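Local coordinates for protein tryptophan--tRNA ligase (Campylobacter jejuni subsp. jejuni, PDB 3TZL) that probably joins tryptophan to its cognate tRNA at the expense of ATP, as a homodimeric class I aminoacyl-tRNA synthetase, at residues 217-222 and 264-269. Numbering follows the deposited sequence.
Sequences IVTDST and HFKIYL
Lys-266, on helix 262-276, reaches across to the loop that follows helix 207-215 and donates a hydrogen bond from NZ to the backbone O of Ile-217, 3.0 Å away. The ammonium comes in within the carbonyl plane, at a C=O...N angle of 146°. The reach depends on the shape of the chain: CG lies anti to the carbonyl carbon (chi1 -77°), and beyond it the methylenes are extended, carrying the charge well clear of its own helix. The same NZ also bonds to Ser-215 O, so one ammonium grips two backbone carbonyls where helix 207-215 gives way to loop. Lysine suits the place because its long aliphatic stem can lie against hydrocarbon while its tip serves these oxygens. Lys-266 CE passes 4.0 Å from Ile-217 CB. Thr-219 CG2 sits 3.7 Å from Lys-266 NZ, the two side chains meeting at a slant. Threonine turns its methyl to the lysine, while its OG1 makes a weak bond to Asp-220 O.

In sequence this loop follows the predicted KMSKS region of the Rossmann-fold catalytic domain of class I synthetases; the side chain of Ile-217 is about 7 Å from that of Met-193 in that motif and about 13 Å from bound ADP. The contact joins the loop to helix 262-276, about 30 Å from the centre of the chain, with Ile-235 of helix 234-239 packing against Ile-217, Thr-219 and Lys-266.

Nearly one turn further on, Leu-269 supplies the apolar part. It swings CG away from its backbone N (chi1 -177°), which brings Leu-269 CD2 to within 3.6 Å of Ile-217 CD1, the two side chains crossing at about a right angle. Both residues are buried, and branched hydrocarbon fits this spot.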
ATOM      1  N   ILE B 217      -0.182 -27.648  36.963  1.00 50.46           N
ATOM      2  CA  ILE B 217      -1.386 -28.347  36.521  1.00 51.94           C
ATOM      3  C   ILE B 217      -2.262 -28.718  37.719  1.00 54.65           C
ATOM      4  O   ILE B 217      -1.769 -29.235  38.726  1.00 55.71           O
ATOM      5  CB  ILE B 217      -1.055 -29.606  35.705  1.00 47.93           C
ATOM      6  CG1 ILE B 217      -0.374 -29.227  34.382  1.00 45.71           C
ATOM      7  CG2 ILE B 217      -2.318 -30.420  35.439  1.00 45.00           C
ATOM      8  CD1 ILE B 217       0.360 -30.415  33.722  1.00 43.73           C
ATOM      9  N   VAL B 218      -3.555 -28.425  37.601  1.00 60.30           N
ATOM     10  CA  VAL B 218      -4.530 -28.683  38.659  1.00 63.81           C
ATOM     11  C   VAL B 218      -4.830 -30.171  38.828  1.00 61.86           C
ATOM     12  O   VAL B 218      -5.291 -30.829  37.887  1.00 59.86           O
ATOM     13  CB  VAL B 218      -5.858 -27.944  38.385  1.00 70.04           C
ATOM     14  CG1 VAL B 218      -6.951 -28.432  39.334  1.00 75.15           C
ATOM     15  CG2 VAL B 218      -5.674 -26.437  38.508  1.00 71.19           C
ATOM     16  N   THR B 219      -4.583 -30.687  40.030  1.00 65.96           N
ATOM     17  CA  THR B 219      -4.866 -32.085  40.346  1.00 71.85           C
ATOM     18  C   THR B 219      -5.989 -32.240  41.386  1.00 76.29           C
ATOM     19  O   THR B 219      -6.531 -31.248  41.891  1.00 75.33           O
ATOM     20  CB  THR B 219      -3.609 -32.811  40.873  1.00 75.59           C
ATOM     21  OG1 THR B 219      -3.385 -32.464  42.246  1.00 81.44           O
ATOM     22  CG2 THR B 219      -2.385 -32.437  40.059  1.00 71.93           C
ATOM     23  N   ASP B 220      -6.330 -33.491  41.695  1.00 75.46           N
ATOM     24  CA  ASP B 220      -7.320 -33.798  42.725  1.00 76.11           C
ATOM     25  C   ASP B 220      -6.613 -34.180  44.011  1.00 71.92           C
ATOM     26  O   ASP B 220      -5.471 -34.631  43.993  1.00 68.77           O
ATOM     27  CB  ASP B 220      -8.218 -34.966  42.305  1.00 81.63           C
ATOM     28  CG  ASP B 220      -8.857 -34.758  40.948  1.00 88.10           C
ATOM     29  OD1 ASP B 220      -9.001 -33.591  40.521  1.00 86.98           O
ATOM     30  OD2 ASP B 220      -9.218 -35.771  40.305  1.00 92.30           O
ATOM     31  N   SER B 221      -7.300 -34.014  45.131  1.00 70.47           N
ATOM     32  CA  SER B 221      -6.743 -34.430  46.405  1.00 68.81           C
ATOM     33  C   SER B 221      -6.978 -35.910  46.624  1.00 66.99           C
ATOM     34  O   SER B 221      -7.911 -36.297  47.329  1.00 65.94           O
ATOM     35  CB  SER B 221      -7.354 -33.638  47.558  1.00 72.80           C
ATOM     36  OG  SER B 221      -7.031 -32.273  47.445  1.00 77.85           O
ATOM     37  N   THR B 222      -6.132 -36.732  46.015  1.00 66.78           N
ATOM     38  CA  THR B 222      -6.164 -38.165  46.244  1.00 66.87           C
ATOM     39  C   THR B 222      -4.829 -38.561  46.850  1.00 66.17           C
ATOM     40  O   THR B 222      -3.770 -38.153  46.354  1.00 65.73           O
ATOM     41  CB  THR B 222      -6.373 -38.940  44.936  1.00 65.51           C
ATOM     42  OG1 THR B 222      -7.649 -38.606  44.375  1.00 65.83           O
ATOM     43  CG2 THR B 222      -6.317 -40.433  45.185  1.00 65.98           C
ATOM     44  N   HIS B 264       4.566 -37.735  40.728  1.00 39.84           N
ATOM     45  CA  HIS B 264       5.298 -38.585  39.818  1.00 42.88           C
ATOM     46  C   HIS B 264       4.736 -38.569  38.390  1.00 43.72           C
ATOM     47  O   HIS B 264       5.495 -38.590  37.429  1.00 46.39           O
ATOM     48  CB  HIS B 264       5.384 -40.014  40.334  1.00 46.39           C
ATOM     49  CG  HIS B 264       6.299 -40.866  39.524  1.00 56.64           C
ATOM     50  ND1 HIS B 264       5.856 -41.638  38.474  1.00 62.38           N
ATOM     51  CD2 HIS B 264       7.641 -41.031  39.577  1.00 63.00           C
ATOM     52  CE1 HIS B 264       6.884 -42.267  37.931  1.00 66.97           C
ATOM     53  NE2 HIS B 264       7.979 -41.917  38.583  1.00 68.80           N
ATOM     54  N   PHE B 265       3.418 -38.523  38.243  1.00 43.79           N
ATOM     55  CA  PHE B 265       2.832 -38.407  36.901  1.00 43.79           C
ATOM     56  C   PHE B 265       3.240 -37.100  36.204  1.00 43.28           C
ATOM     57  O   PHE B 265       3.456 -37.074  34.992  1.00 42.62           O
ATOM     58  CB  PHE B 265       1.305 -38.559  36.946  1.00 40.60           C
ATOM     59  CG  PHE B 265       0.853 -39.953  37.286  1.00 44.31           C
ATOM     60  CD1 PHE B 265       1.454 -41.053  36.682  1.00 45.98           C
ATOM     61  CD2 PHE B 265      -0.145 -40.170  38.223  1.00 42.94           C
ATOM     62  CE1 PHE B 265       1.053 -42.351  36.994  1.00 48.98           C
ATOM     63  CE2 PHE B 265      -0.554 -41.463  38.544  1.00 47.25           C
ATOM     64  CZ  PHE B 265       0.044 -42.554  37.931  1.00 47.79           C
ATOM     65  N   LYS B 266       3.362 -36.022  36.973  1.00 43.09           N
ATOM     66  CA  LYS B 266       3.824 -34.757  36.410  1.00 42.18           C
ATOM     67  C   LYS B 266       5.267 -34.897  35.942  1.00 48.75           C
ATOM     68  O   LYS B 266       5.628 -34.404  34.869  1.00 50.54           O
ATOM     69  CB  LYS B 266       3.707 -33.631  37.433  1.00 40.14           C
ATOM     70  CG  LYS B 266       2.306 -33.126  37.616  1.00 40.78           C
ATOM     71  CD  LYS B 266       2.182 -32.236  38.844  1.00 43.74           C
ATOM     72  CE  LYS B 266       1.012 -31.251  38.684  1.00 47.28           C
ATOM     73  NZ  LYS B 266       0.712 -30.500  39.948  1.00 44.77           N
ATOM     74  N   ILE B 267       6.085 -35.568  36.752  1.00 49.63           N
ATOM     75  CA  ILE B 267       7.472 -35.852  36.388  1.00 48.48           C
ATOM     76  C   ILE B 267       7.518 -36.608  35.061  1.00 43.76           C
ATOM     77  O   ILE B 267       8.298 -36.273  34.155  1.00 42.33           O
ATOM     78  CB  ILE B 267       8.182 -36.675  37.483  1.00 47.25           C
ATOM     79  CG1 ILE B 267       8.526 -35.779  38.682  1.00 48.08           C
ATOM     80  CG2 ILE B 267       9.442 -37.324  36.924  1.00 46.43           C
ATOM     81  CD1 ILE B 267       9.197 -36.501  39.817  1.00 45.91           C
ATOM     82  N   TYR B 268       6.660 -37.621  34.962  1.00 37.34           N
ATOM     83  CA  TYR B 268       6.463 -38.374  33.734  1.00 37.68           C
ATOM     84  C   TYR B 268       6.035 -37.470  32.576  1.00 39.57           C
ATOM     85  O   TYR B 268       6.580 -37.566  31.484  1.00 38.20           O
ATOM     86  CB  TYR B 268       5.426 -39.484  33.954  1.00 44.46           C
ATOM     87  CG  TYR B 268       5.120 -40.287  32.711  1.00 49.34           C
ATOM     88  CD1 TYR B 268       6.124 -40.972  32.043  1.00 51.67           C
ATOM     89  CD2 TYR B 268       3.824 -40.369  32.208  1.00 50.00           C
ATOM     90  CE1 TYR B 268       5.853 -41.707  30.897  1.00 54.75           C
ATOM     91  CE2 TYR B 268       3.544 -41.107  31.068  1.00 51.42           C
ATOM     92  CZ  TYR B 268       4.565 -41.775  30.417  1.00 53.92           C
ATOM     93  OH  TYR B 268       4.305 -42.509  29.280  1.00 56.92           O
ATOM     94  N   LEU B 269       5.073 -36.581  32.816  1.00 41.65           N
ATOM     95  CA  LEU B 269       4.596 -35.685  31.764  1.00 40.20           C
ATOM     96  C   LEU B 269       5.729 -34.842  31.207  1.00 44.59           C
ATOM     97  O   LEU B 269       5.838 -34.671  29.991  1.00 49.85           O
ATOM     98  CB  LEU B 269       3.446 -34.796  32.252  1.00 41.91           C
ATOM     99  CG  LEU B 269       2.838 -33.880  31.173  1.00 42.35           C
ATOM    100  CD1 LEU B 269       2.486 -34.675  29.922  1.00 37.21           C
ATOM    101  CD2 LEU B 269       1.606 -33.153  31.690  1.00 40.94           C
TER